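Local atomic coordinates of sortase family protein (Clostridium perfringens, PDB entry 4D70), a protein that probably catalyses cysteine-dependent transpeptidation as a class D sortase, cutting secreted proteins at a sorting signal and joining them to an amine nucleophile. Residues D65-I69 with N119-Q124; F91-A95 with V155-N159; E99-I105 with E162-V168; G107-N113 with I167-T171; L123-I129 with Y140-I145. All coordinates share one frame; numbering follows the deposited sequence.

Contact 1 (D65-I69 with N119-Q124)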
# COMPACT_ATOMS: atom_id res chain seq x y z
N ASP A 65 -2.13 -8.59 0.73
CA ASP A 65 -1.55 -9.93 0.76
C ASP A 65 -0.63 -10.13 -0.41
O ASP A 65 -1.01 -9.88 -1.55
CB ASP A 65 -2.68 -10.97 0.68
CG ASP A 65 -3.59 -10.92 1.88
OD1 ASP A 65 -3.17 -11.49 2.91
OD2 ASP A 65 -4.63 -10.22 1.83
N ILE A 66 0.61 -10.49 -0.12
CA ILE A 66 1.60 -10.86 -1.12
C ILE A 66 2.16 -12.24 -0.80
O ILE A 66 3.07 -12.40 0.03
CB ILE A 66 2.75 -9.87 -1.17
CG1 ILE A 66 2.19 -8.42 -1.20
CG2 ILE A 66 3.58 -10.17 -2.35
CD1 ILE A 66 3.27 -7.38 -1.18
N GLU A 67 1.60 -13.23 -1.46
CA GLU A 67 1.87 -14.63 -1.14
C GLU A 67 3.36 -14.92 -1.25
O GLU A 67 3.89 -15.61 -0.42
CB GLU A 67 1.07 -15.58 -2.05
CG GLU A 67 -0.46 -15.45 -1.94
CD GLU A 67 -0.98 -15.55 -0.51
OE1 GLU A 67 -0.44 -16.44 0.23
OE2 GLU A 67 -1.91 -14.75 -0.13
N LYS A 68 4.03 -14.36 -2.25
CA LYS A 68 5.42 -14.73 -2.55
C LYS A 68 6.37 -14.43 -1.41
O LYS A 68 7.36 -15.16 -1.22
CB LYS A 68 5.86 -14.05 -3.80
CG LYS A 68 7.28 -14.31 -4.26
CD LYS A 68 7.29 -15.34 -5.33
CE LYS A 68 8.65 -15.42 -6.02
NZ LYS A 68 9.05 -14.28 -6.86
N ILE A 69 6.04 -13.44 -0.60
CA ILE A 69 6.88 -13.05 0.54
C ILE A 69 6.18 -13.06 1.91
O ILE A 69 6.69 -12.50 2.87
CB ILE A 69 7.55 -11.69 0.30
CG1 ILE A 69 6.52 -10.59 0.02
CG2 ILE A 69 8.52 -11.84 -0.88
CD1 ILE A 69 7.12 -9.20 -0.01
N ASN A 119 11.68 -8.61 2.87
CA ASN A 119 11.93 -9.45 1.69
C ASN A 119 11.34 -8.98 0.36
O ASN A 119 11.16 -9.76 -0.61
CB ASN A 119 11.41 -10.83 1.99
CG ASN A 119 12.27 -11.53 3.02
OD1 ASN A 119 13.49 -11.46 2.97
ND2 ASN A 119 11.65 -12.18 3.98
N ILE A 120 11.09 -7.70 0.27
CA ILE A 120 10.49 -7.20 -0.97
C ILE A 120 11.37 -7.43 -2.22
O ILE A 120 10.85 -7.54 -3.36
CB ILE A 120 10.05 -5.73 -0.81
CG1 ILE A 120 9.05 -5.39 -1.90
CG2 ILE A 120 11.24 -4.75 -0.82
CD1 ILE A 120 8.28 -4.16 -1.64
N ASP A 121 12.68 -7.51 -2.04
CA ASP A 121 13.61 -7.76 -3.16
C ASP A 121 13.39 -9.15 -3.82
O ASP A 121 13.90 -9.42 -4.92
CB ASP A 121 15.03 -7.67 -2.65
CG ASP A 121 15.21 -8.59 -1.44
OD1 ASP A 121 14.80 -8.25 -0.31
OD2 ASP A 121 15.61 -9.72 -1.64
N LYS A 122 12.65 -10.04 -3.18
CA LYS A 122 12.33 -11.30 -3.79
C LYS A 122 11.18 -11.23 -4.78
O LYS A 122 11.00 -12.12 -5.54
CB LYS A 122 12.02 -12.34 -2.72
CG LYS A 122 13.15 -12.42 -1.68
CD LYS A 122 13.57 -13.85 -1.49
CE LYS A 122 14.20 -14.11 -0.14
NZ LYS A 122 13.16 -14.74 0.72
N LEU A 123 10.40 -10.15 -4.76
CA LEU A 123 9.33 -10.05 -5.70
C LEU A 123 9.87 -9.88 -7.12
O LEU A 123 10.86 -9.22 -7.33
CB LEU A 123 8.40 -8.87 -5.35
CG LEU A 123 7.62 -9.05 -4.06
CD1 LEU A 123 6.73 -7.86 -3.82
CD2 LEU A 123 6.83 -10.35 -4.09
N GLN A 124 9.16 -10.42 -8.10
CA GLN A 124 9.53 -10.36 -9.45
C GLN A 124 8.42 -9.89 -10.29
O GLN A 124 7.29 -9.99 -9.88
CB GLN A 124 9.94 -11.76 -9.99
CG GLN A 124 11.16 -12.34 -9.24
CD GLN A 124 11.38 -13.78 -9.74
OE1 GLN A 124 10.64 -14.68 -9.41
NE2 GLN A 124 12.32 -13.93 -10.65
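The apolar part of this contact gathers around L123. Its methyl CD2 meets three residues of segment 65-69. I66 reaches it through CG2, at 3.7 Å from L123 CD2, and the two side chains cross at about a right angle. K68 offers the root of its chain, with CB 3.8 Å from L123 CD2. The lysine and leucine side chains run past each other in opposite directions. I69 completes the group through CG2, which lies 3.9 Å from L123 CD2. The I69 CG1 branch stands between the backbone N and the carbonyl carbon (chi1 57°). This carries CD1 across to the main chain of I120, 4.0 Å from I120 CA, while CG2 turns to N119, with I69 CG2 3.4 Å from N119 O. K122 adds its CB beside the same I69 methyl.

In the sortase barrel the contact joins the end of strand 60-66 to the connection that leads into strand 128-132. Both sides form 3-10 turns here, the second at 120-122. I66 also packs on V71 of the next strand. I120 points away from segment 65-69 and packs on I167 and T169 of strand 163-171.

The polar part belongs to K68. Its bent chain brings NZ to two oxygens of segment 119-124. The bond from K68 NZ to K122 O measures 3.2 Å, and the one from K68 NZ to Q124 OE1 measures 3.0 Å. NZ lies somewhat out of both carbonyl planes, by 23° for K122 O and 20° for Q124 OE1. A salt bridge to D127 gives K68 NZ a third partner.

Contact 2 (F91-A95 with V155-N159)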
# COMPACT_ATOMS: atom_id res chain seq x y z
N PHE A 91 -0.08 6.94 0.40
CA PHE A 91 0.19 8.34 0.07
C PHE A 91 -1.12 9.08 -0.23
O PHE A 91 -1.93 8.71 -1.12
CB PHE A 91 1.09 8.53 -1.12
CG PHE A 91 2.51 8.15 -0.88
CD1 PHE A 91 2.94 6.88 -1.13
CD2 PHE A 91 3.45 9.11 -0.44
CE1 PHE A 91 4.27 6.51 -0.93
CE2 PHE A 91 4.78 8.74 -0.22
CZ PHE A 91 5.20 7.44 -0.49
N GLU A 92 -1.27 10.19 0.46
CA GLU A 92 -2.52 10.96 0.56
C GLU A 92 -3.20 11.31 -0.77
O GLU A 92 -4.40 11.16 -0.94
CB GLU A 92 -2.24 12.26 1.39
CG GLU A 92 -1.91 11.95 2.88
CD GLU A 92 -0.40 11.70 3.26
OE1 GLU A 92 0.45 11.37 2.37
OE2 GLU A 92 -0.05 11.79 4.52
N ASN A 93 -2.46 11.84 -1.69
CA ASN A 93 -3.14 12.32 -2.90
C ASN A 93 -3.09 11.30 -4.05
O ASN A 93 -3.16 11.64 -5.21
CB ASN A 93 -2.52 13.64 -3.31
CG ASN A 93 -2.70 14.71 -2.24
OD1 ASN A 93 -3.80 14.97 -1.78
ND2 ASN A 93 -1.60 15.27 -1.80
N THR A 94 -2.95 10.02 -3.72
CA THR A 94 -2.95 9.00 -4.74
C THR A 94 -4.25 8.21 -4.76
O THR A 94 -5.00 8.16 -3.79
CB THR A 94 -1.72 8.08 -4.60
OG1 THR A 94 -1.80 7.28 -3.43
CG2 THR A 94 -0.47 8.95 -4.57
N ALA A 95 -4.50 7.58 -5.90
CA ALA A 95 -5.68 6.77 -6.08
C ALA A 95 -5.88 5.79 -4.95
O ALA A 95 -4.93 5.31 -4.30
CB ALA A 95 -5.58 5.99 -7.39
N VAL A 155 7.30 8.93 -9.18
CA VAL A 155 6.81 7.57 -8.90
C VAL A 155 5.40 7.60 -8.36
O VAL A 155 4.70 6.56 -8.41
CB VAL A 155 7.72 6.79 -7.93
CG1 VAL A 155 9.14 6.71 -8.49
CG2 VAL A 155 7.76 7.39 -6.54
N LEU A 156 5.01 8.76 -7.81
CA LEU A 156 3.66 8.96 -7.32
C LEU A 156 2.70 9.56 -8.34
O LEU A 156 1.50 9.76 -8.02
CB LEU A 156 3.66 9.84 -6.07
CG LEU A 156 4.59 9.39 -4.98
CD1 LEU A 156 4.48 10.32 -3.79
CD2 LEU A 156 4.22 7.97 -4.56
N ASN A 157 3.15 9.77 -9.56
CA ASN A 157 2.26 10.37 -10.56
C ASN A 157 1.00 9.52 -10.80
O ASN A 157 1.03 8.28 -10.69
CB ASN A 157 3.01 10.55 -11.86
CG ASN A 157 3.96 11.74 -11.82
OD1 ASN A 157 4.04 12.47 -10.84
ND2 ASN A 157 4.71 11.91 -12.87
N GLN A 158 -0.09 10.20 -11.13
CA GLN A 158 -1.40 9.63 -11.36
C GLN A 158 -1.77 9.70 -12.84
O GLN A 158 -2.19 10.74 -13.33
CB GLN A 158 -2.45 10.39 -10.55
CG GLN A 158 -2.17 10.38 -9.04
CD GLN A 158 -2.14 8.94 -8.49
OE1 GLN A 158 -3.17 8.29 -8.46
NE2 GLN A 158 -0.99 8.50 -7.96
N ASN A 159 -1.61 8.60 -13.53
CA ASN A 159 -2.07 8.42 -14.90
C ASN A 159 -3.43 7.76 -14.87
O ASN A 159 -3.56 6.53 -14.63
CB ASN A 159 -1.07 7.55 -15.72
CG ASN A 159 -1.55 7.27 -17.16
OD1 ASN A 159 -2.63 7.72 -17.60
ND2 ASN A 159 -0.75 6.50 -17.89
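A type I beta turn, F91 to T94, meets the loop between strands 137-148 and 163-171 here, with F91 against L156 and T94 and A95 against Q158. L156 straddles one face of the F91 ring. Its CD2 lies over the ring, 3.9 Å from the F91 centroid and 14° off the normal, which is a CH-pi contact. Its CD1 sits over the other half of the same face, 3.7 Å from F91 CD2.

The second half of the contact is polar. Q158 bends at chi2 (-60°), which folds its amide back over its own loop. Q158 NE2 donates to L156 O at 2.8 Å, and the acceptor lies in the amide plane. Q158 OE1 accepts from A95 N at 3.0 Å, with the donor well above the carbonyl plane. The amide NE2 also rests 3.5 Å from T94 CG2 and bonds to N102 O. T94 in turn closes the turn on itself, since T94 OG1 donates to F91 O at 2.7 Å while T94 N also binds that oxygen.

By its place between strands 137-148 and 163-171, segment 155-159 probably corresponds to the beta6/beta7 loop of sortases, which in relatives helps to form the sorting-signal site.

Contact 3 (E99-I105 with E162-V168)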
# COMPACT_ATOMS: atom_id res chain seq x y z
N GLU A 99 -8.83 2.03 -8.40
CA GLU A 99 -9.24 3.21 -9.14
C GLU A 99 -8.31 3.53 -10.29
O GLU A 99 -7.18 3.09 -10.31
CB GLU A 99 -9.29 4.45 -8.22
CG GLU A 99 -10.31 4.43 -7.12
CD GLU A 99 -10.35 5.75 -6.36
OE1 GLU A 99 -9.38 6.58 -6.41
OE2 GLU A 99 -11.38 5.93 -5.69
N ASN A 100 -8.79 4.31 -11.23
CA ASN A 100 -7.92 4.93 -12.22
C ASN A 100 -6.82 5.68 -11.48
O ASN A 100 -7.05 6.29 -10.45
CB ASN A 100 -8.70 5.93 -13.05
CG ASN A 100 -9.81 5.30 -13.83
OD1 ASN A 100 -9.69 4.22 -14.35
ND2 ASN A 100 -10.86 6.03 -13.98
N GLY A 101 -5.61 5.65 -12.02
CA GLY A 101 -4.48 6.27 -11.35
C GLY A 101 -3.62 5.23 -10.68
O GLY A 101 -3.64 4.06 -11.07
N ASN A 102 -2.88 5.66 -9.67
CA ASN A 102 -1.76 4.88 -9.17
C ASN A 102 -1.84 4.88 -7.67
O ASN A 102 -1.39 5.80 -7.02
CB ASN A 102 -0.48 5.48 -9.75
CG ASN A 102 0.78 5.11 -9.00
OD1 ASN A 102 0.86 4.04 -8.42
ND2 ASN A 102 1.79 5.96 -9.05
N PHE A 103 -2.39 3.81 -7.12
CA PHE A 103 -2.54 3.60 -5.68
C PHE A 103 -1.14 3.36 -5.11
O PHE A 103 -0.53 2.32 -5.39
CB PHE A 103 -3.43 2.33 -5.47
CG PHE A 103 -3.45 1.81 -4.07
CD1 PHE A 103 -3.85 2.64 -3.01
CD2 PHE A 103 -3.12 0.50 -3.79
CE1 PHE A 103 -3.86 2.16 -1.71
CE2 PHE A 103 -3.11 0.03 -2.48
CZ PHE A 103 -3.49 0.85 -1.44
N SER A 104 -0.66 4.33 -4.33
CA SER A 104 0.69 4.34 -3.85
C SER A 104 0.84 4.16 -2.35
O SER A 104 0.11 4.73 -1.55
CB SER A 104 1.36 5.65 -4.21
OG SER A 104 1.41 5.80 -5.60
N ILE A 105 1.76 3.28 -1.99
CA ILE A 105 1.96 2.92 -0.59
C ILE A 105 3.40 3.05 -0.20
O ILE A 105 4.32 2.85 -1.03
CB ILE A 105 1.31 1.59 -0.22
CG1 ILE A 105 1.83 0.40 -0.97
CG2 ILE A 105 -0.18 1.74 -0.52
CD1 ILE A 105 1.35 -0.94 -0.40
N GLU A 162 -4.70 4.49 -16.75
CA GLU A 162 -4.46 3.12 -16.29
C GLU A 162 -4.85 2.92 -14.84
O GLU A 162 -5.28 3.85 -14.20
CB GLU A 162 -3.00 2.77 -16.49
CG GLU A 162 -2.62 2.77 -17.95
CD GLU A 162 -1.15 2.53 -18.19
OE1 GLU A 162 -0.36 2.61 -17.22
OE2 GLU A 162 -0.81 2.28 -19.37
N LYS A 163 -4.81 1.66 -14.35
CA LYS A 163 -5.12 1.36 -12.97
C LYS A 163 -3.92 0.61 -12.46
O LYS A 163 -3.73 -0.54 -12.84
CB LYS A 163 -6.42 0.50 -12.84
CG LYS A 163 -7.71 1.24 -13.26
CD LYS A 163 -8.92 0.32 -13.23
CE LYS A 163 -10.28 0.94 -13.63
NZ LYS A 163 -10.61 1.86 -12.52
N THR A 164 -3.09 1.28 -11.65
CA THR A 164 -1.81 0.75 -11.23
C THR A 164 -1.60 1.02 -9.79
O THR A 164 -2.44 1.62 -9.12
CB THR A 164 -0.62 1.41 -11.99
OG1 THR A 164 -0.55 2.83 -11.68
CG2 THR A 164 -0.73 1.24 -13.45
N MET A 165 -0.54 0.42 -9.26
CA MET A 165 -0.17 0.64 -7.90
C MET A 165 1.32 0.67 -7.78
O MET A 165 2.03 0.26 -8.68
CB MET A 165 -0.75 -0.37 -6.88
CG MET A 165 -0.21 -1.77 -6.95
SD MET A 165 -0.70 -2.77 -5.54
CE MET A 165 0.30 -2.07 -4.24
N THR A 166 1.78 1.22 -6.64
CA THR A 166 3.21 1.48 -6.42
C THR A 166 3.53 1.22 -4.97
O THR A 166 2.77 1.59 -4.11
CB THR A 166 3.57 2.97 -6.72
OG1 THR A 166 3.28 3.28 -8.10
CG2 THR A 166 5.10 3.26 -6.51
N ILE A 167 4.64 0.53 -4.73
CA ILE A 167 5.19 0.35 -3.37
C ILE A 167 6.54 1.01 -3.32
O ILE A 167 7.37 0.77 -4.17
CB ILE A 167 5.35 -1.14 -3.01
CG1 ILE A 167 4.01 -1.87 -3.20
CG2 ILE A 167 5.88 -1.26 -1.58
CD1 ILE A 167 3.96 -3.28 -2.67
N VAL A 168 6.74 1.89 -2.37
CA VAL A 168 8.00 2.58 -2.17
C VAL A 168 8.67 2.15 -0.86
O VAL A 168 8.08 2.30 0.21
CB VAL A 168 7.76 4.12 -2.05
CG1 VAL A 168 9.08 4.90 -1.94
CG2 VAL A 168 6.97 4.59 -3.25
O HOH W 1 -5.26 1.30 -9.17
O HOH W 2 2.14 2.25 -10.91
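F103 and M165 pair at the tight middle of two parallel strands, 101-105 and 163-168. F103 O is 3.0 Å from M165 CA and also accepts from T166 N. Both side chains lie side by side on one sheet face. I105 and I167 do likewise, with I105 CG1 3.9 Å from I167 CG1. I105 CD1 reaches M165 CE. At this end, with F103, I105, M165 and I167, the face is hydrophobic and turns inward to I75 and I131.

Toward the start of the strands the contact opens to solvent. K163 NZ bonds to N100 OD1 at 3.1 Å, from well above the carbonyl plane, and it also holds G98 O. A water bridges E99 O and T164 O, 2.8 Å from the latter.

The other face carries N102, S104, T164 and T166. Water enters here too, donating to M165 O and pairing with T164 OG1. N102 CG is anti to the backbone N (chi1 161°), which swings the amide over the neighbouring strand. T166 OG1 donates to N102 OD1 at 2.6 Å. N102 and T166 are satisfied by each other, by K181 and by the carbonyls of V155 and N157, which ties that loop to the sheet.

Contact 4 (G107-N113 with I167-T171)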
# COMPACT_ATOMS: atom_id res chain seq x y z
N GLY A 107 6.43 1.98 2.47
CA GLY A 107 6.84 0.91 3.33
C GLY A 107 8.15 1.16 4.02
O GLY A 107 8.90 0.26 4.33
N HIS A 108 8.41 2.42 4.28
CA HIS A 108 9.61 2.81 5.01
C HIS A 108 9.29 4.06 5.76
O HIS A 108 8.35 4.79 5.38
CB HIS A 108 10.74 3.11 4.02
CG HIS A 108 10.48 4.33 3.19
ND1 HIS A 108 11.15 5.52 3.37
CD2 HIS A 108 9.68 4.51 2.12
CE1 HIS A 108 10.75 6.40 2.47
NE2 HIS A 108 9.86 5.80 1.69
N ARG A 109 10.06 4.30 6.82
CA ARG A 109 10.00 5.55 7.57
C ARG A 109 11.40 6.13 7.59
O ARG A 109 12.33 5.50 8.10
CB ARG A 109 9.50 5.27 8.99
CG ARG A 109 9.20 6.52 9.82
CD ARG A 109 8.98 6.10 11.26
NE ARG A 109 8.56 7.17 12.14
CZ ARG A 109 9.36 7.89 12.92
NH1 ARG A 109 10.67 7.70 12.94
NH2 ARG A 109 8.84 8.85 13.67
N ASN A 110 11.57 7.29 6.97
CA ASN A 110 12.89 7.84 6.73
C ASN A 110 13.74 6.79 6.04
O ASN A 110 13.33 6.29 5.01
CB ASN A 110 13.53 8.35 8.03
CG ASN A 110 12.73 9.46 8.68
OD1 ASN A 110 12.32 10.39 8.01
ND2 ASN A 110 12.54 9.39 9.99
N THR A 111 14.90 6.44 6.57
CA THR A 111 15.75 5.44 5.91
C THR A 111 15.54 3.99 6.39
O THR A 111 16.35 3.13 6.08
CB THR A 111 17.25 5.80 6.06
OG1 THR A 111 17.63 5.71 7.44
CG2 THR A 111 17.56 7.18 5.51
N ILE A 112 14.46 3.72 7.10
CA ILE A 112 14.23 2.38 7.64
C ILE A 112 12.95 1.73 7.10
O ILE A 112 11.82 2.20 7.33
CB ILE A 112 14.19 2.43 9.19
CG1 ILE A 112 15.42 3.19 9.73
CG2 ILE A 112 14.14 1.03 9.79
CD1 ILE A 112 16.78 2.55 9.43
N ASN A 113 13.15 0.61 6.41
CA ASN A 113 12.04 -0.16 5.84
C ASN A 113 11.25 -0.80 6.93
O ASN A 113 11.82 -1.33 7.91
CB ASN A 113 12.58 -1.28 4.97
CG ASN A 113 13.25 -0.75 3.74
OD1 ASN A 113 12.81 0.25 3.17
ND2 ASN A 113 14.31 -1.38 3.32
N ILE A 167 4.64 0.53 -4.73
CA ILE A 167 5.19 0.35 -3.37
C ILE A 167 6.54 1.01 -3.32
O ILE A 167 7.37 0.77 -4.17
CB ILE A 167 5.35 -1.14 -3.01
CG1 ILE A 167 4.01 -1.87 -3.20
CG2 ILE A 167 5.88 -1.26 -1.58
CD1 ILE A 167 3.96 -3.28 -2.67
N VAL A 168 6.74 1.89 -2.37
CA VAL A 168 8.00 2.58 -2.17
C VAL A 168 8.67 2.15 -0.86
O VAL A 168 8.08 2.30 0.21
CB VAL A 168 7.76 4.12 -2.05
CG1 VAL A 168 9.08 4.90 -1.94
CG2 VAL A 168 6.97 4.59 -3.25
N THR A 169 9.89 1.63 -0.97
CA THR A 169 10.73 1.29 0.19
C THR A 169 12.10 1.86 -0.07
O THR A 169 12.31 2.54 -1.07
CB THR A 169 10.83 -0.24 0.40
OG1 THR A 169 11.27 -0.91 -0.81
CG2 THR A 169 9.52 -0.82 0.80
N CYS A 170 13.06 1.60 0.82
CA CYS A 170 14.44 2.05 0.66
C CYS A 170 15.37 0.93 0.22
O CYS A 170 15.13 -0.24 0.48
CB CYS A 170 15.00 2.61 2.02
SG CYS A 170 14.03 4.00 2.59
N THR A 171 16.48 1.31 -0.36
CA THR A 171 17.55 0.40 -0.66
C THR A 171 18.88 1.14 -0.65
O THR A 171 18.94 2.36 -0.48
CB THR A 171 17.28 -0.35 -1.99
OG1 THR A 171 18.23 -1.41 -2.12
CG2 THR A 171 17.39 0.60 -3.20
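G107 continues the parallel pairing with strand 163-171, its N donating to V168 O at 2.8 Å. Past this bond segment 107-113 peels off into a hairpin. A type II' turn from R109 to I112 reverses the chain, and R109 and I112 exchange two backbone bonds across it.

N113, after the turn, comes back to the strand and grips the backbone of C170 with its amide. C170 N donates to N113 OD1 at 2.7 Å, in the carbonyl plane and on a lone pair. N113 ND2 returns a bond to C170 O at 3.2 Å, with the acceptor close to the amide plane.

H108 CG stands between the backbone N and the carbonyl carbon (chi1 67°), which turns the ring toward the strand. Its CD2 edge meets V168 O in the ring plane at 3.3 Å. The sulfur of C170 comes in obliquely, with SG 3.3 Å from H108 ND1. It also touches N110 O, 3.4 Å away. H108 ND1 donates to that same oxygen at 2.8 Å, with N110 O near the ring plane.

The TIVTC sequence ending at C170 resembles the TLxTC signature of sortases, with Ile in the second place. C170 and H108 are therefore probably the catalytic pair, and R177, packed on both, the usual arginine. The chemistry implies that the N113 amide holds the C170 backbone, and that N110 O fixes the rotation of the H108 ring.

Contact 5 (L123-I129 with Y140-I145)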
# COMPACT_ATOMS: atom_id res chain seq x y z
N LEU A 123 10.40 -10.15 -4.76
CA LEU A 123 9.33 -10.05 -5.70
C LEU A 123 9.87 -9.88 -7.12
O LEU A 123 10.86 -9.22 -7.33
CB LEU A 123 8.40 -8.87 -5.35
CG LEU A 123 7.62 -9.05 -4.06
CD1 LEU A 123 6.73 -7.86 -3.82
CD2 LEU A 123 6.83 -10.35 -4.09
N GLN A 124 9.16 -10.42 -8.10
CA GLN A 124 9.53 -10.36 -9.45
C GLN A 124 8.42 -9.89 -10.29
O GLN A 124 7.29 -9.99 -9.88
CB GLN A 124 9.94 -11.76 -9.99
CG GLN A 124 11.16 -12.34 -9.24
CD GLN A 124 11.38 -13.78 -9.74
OE1 GLN A 124 10.64 -14.68 -9.41
NE2 GLN A 124 12.32 -13.93 -10.65
N VAL A 125 8.76 -9.49 -11.51
CA VAL A 125 7.75 -9.13 -12.49
C VAL A 125 6.82 -10.35 -12.68
O VAL A 125 7.29 -11.50 -12.78
CB VAL A 125 8.44 -8.82 -13.83
CG1 VAL A 125 7.43 -8.89 -14.99
CG2 VAL A 125 9.14 -7.46 -13.75
N GLY A 126 5.52 -10.14 -12.65
CA GLY A 126 4.57 -11.27 -12.74
C GLY A 126 4.03 -11.77 -11.41
O GLY A 126 2.99 -12.42 -11.39
N ASP A 127 4.64 -11.39 -10.30
CA ASP A 127 4.09 -11.75 -9.00
C ASP A 127 2.89 -10.91 -8.72
O ASP A 127 2.73 -9.75 -9.23
CB ASP A 127 5.10 -11.54 -7.89
CG ASP A 127 6.22 -12.58 -7.92
OD1 ASP A 127 5.99 -13.62 -8.55
OD2 ASP A 127 7.33 -12.30 -7.41
N GLU A 128 2.01 -11.47 -7.94
CA GLU A 128 0.74 -10.83 -7.64
C GLU A 128 0.71 -10.14 -6.26
O GLU A 128 1.29 -10.64 -5.29
CB GLU A 128 -0.37 -11.89 -7.66
CG GLU A 128 -1.70 -11.43 -8.22
CD GLU A 128 -2.63 -12.62 -8.55
OE1 GLU A 128 -2.43 -13.32 -9.56
OE2 GLU A 128 -3.54 -12.89 -7.78
N ILE A 129 -0.02 -9.01 -6.21
CA ILE A 129 -0.31 -8.27 -5.01
C ILE A 129 -1.82 -8.14 -4.93
O ILE A 129 -2.47 -7.54 -5.79
CB ILE A 129 0.31 -6.85 -4.99
CG1 ILE A 129 1.88 -6.91 -5.07
CG2 ILE A 129 -0.08 -6.09 -3.75
CD1 ILE A 129 2.45 -5.60 -5.55
N TYR A 140 -3.37 -7.06 -8.43
CA TYR A 140 -2.38 -6.34 -9.25
C TYR A 140 -1.19 -7.23 -9.56
O TYR A 140 -0.78 -8.12 -8.75
CB TYR A 140 -1.89 -5.08 -8.50
CG TYR A 140 -2.87 -3.97 -8.31
CD1 TYR A 140 -3.66 -3.93 -7.20
CD2 TYR A 140 -2.89 -2.88 -9.16
CE1 TYR A 140 -4.50 -2.86 -6.96
CE2 TYR A 140 -3.73 -1.81 -8.94
CZ TYR A 140 -4.53 -1.80 -7.82
OH TYR A 140 -5.39 -0.78 -7.61
N GLU A 141 -0.67 -7.06 -10.75
CA GLU A 141 0.46 -7.83 -11.22
C GLU A 141 1.66 -6.90 -11.46
O GLU A 141 1.60 -5.99 -12.27
CB GLU A 141 0.15 -8.52 -12.55
CG GLU A 141 1.27 -9.46 -12.96
CD GLU A 141 0.98 -10.16 -14.34
OE1 GLU A 141 -0.02 -9.82 -14.95
OE2 GLU A 141 1.74 -11.04 -14.82
N ILE A 142 2.77 -7.22 -10.81
CA ILE A 142 4.00 -6.46 -10.93
C ILE A 142 4.54 -6.45 -12.31
O ILE A 142 4.69 -7.52 -13.01
CB ILE A 142 5.08 -7.00 -9.94
CG1 ILE A 142 4.57 -6.92 -8.50
CG2 ILE A 142 6.42 -6.29 -10.11
CD1 ILE A 142 5.60 -7.53 -7.52
N ASN A 143 4.74 -5.23 -12.80
CA ASN A 143 5.27 -5.13 -14.15
C ASN A 143 6.49 -4.22 -14.28
O ASN A 143 7.04 -4.12 -15.35
CB ASN A 143 4.24 -4.66 -15.16
CG ASN A 143 3.71 -3.27 -14.82
OD1 ASN A 143 3.84 -2.75 -13.71
ND2 ASN A 143 3.00 -2.72 -15.78
N GLU A 144 6.95 -3.66 -13.19
CA GLU A 144 8.12 -2.79 -13.19
C GLU A 144 8.74 -2.76 -11.80
O GLU A 144 8.03 -2.66 -10.79
CB GLU A 144 7.65 -1.36 -13.66
CG GLU A 144 8.69 -0.28 -13.48
CD GLU A 144 8.34 1.00 -14.24
OE1 GLU A 144 7.15 1.25 -14.37
OE2 GLU A 144 9.27 1.66 -14.80
N ILE A 145 10.06 -2.88 -11.75
CA ILE A 145 10.87 -2.77 -10.55
C ILE A 145 12.07 -1.90 -10.84
O ILE A 145 12.80 -2.15 -11.79
CB ILE A 145 11.35 -4.13 -10.06
CG1 ILE A 145 10.15 -5.02 -9.79
CG2 ILE A 145 12.09 -4.03 -8.75
CD1 ILE A 145 10.53 -6.47 -9.56
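I142 is bonded through both its N and its O to two successive residues, D127 and G126. I142 N donates to D127 O at 3.0 Å, nearly straight at 173°. I142 O accepts from G126 N at 2.8 Å. Both partners belong to a type II turn, Q124 to D127, in which G126 has the positive phi (98°) that suits glycine. The pattern is consistent with a G1-type bulge. D127 steadies the turn from within, because its OD2 accepts from Q124 N at 2.7 Å, met from above the carboxylate plane. K68 shares this oxygen.

Beyond the turn the chain settles into regular antiparallel pairing. I129 and Y140 form a hydrogen-bonded pair, and E128 with E141 form the non-hydrogen-bonded pair next to it.

The I142 side chain fills the bend. Its CD1 lies 3.8 Å from L123 CB, and its CG1 is 3.9 Å from I129 CD1. Both neighbours cross it at about a right angle. I145 takes up the far end, where its CD1 comes 3.6 Å from L123 O. E141 extends its chain along G126, with OE2 3.5 Å from G126 CA.

The pairing forms the hairpin of strands 128-132 and 137-148. Along the other edge of strand 137-148, N143 and E144 form a classic bulge opposite K181 of strand 176-184. I129 faces inward to I64 and I66 of strand 60-66 and to M165 and I167 of strand 163-171.

Contacts 1, 3, 4 and 5 reach one mixed beta-sheet, curled into the sortase barrel; contact 2 joins two loops beside it. Contacts 3 and 4 share strands 101-109 and 163-171 and overlap at I167 and V168, though their centres lie about 17 Å apart. Contact 2 sits beside contact 3, with centres about 7 Å apart, and is joined to it through N102. Contacts 1 and 5 share L123 and Q124 and are linked by the K68-D127 salt bridge. Contacts 1 and 2 lie on opposite sides of the chain's centre. Along the chain, contact 5 is nested within the loops closed by contacts 2, 3 and 4. Strand 163-171 thus connects the barrel core to the probable active site at contact 4.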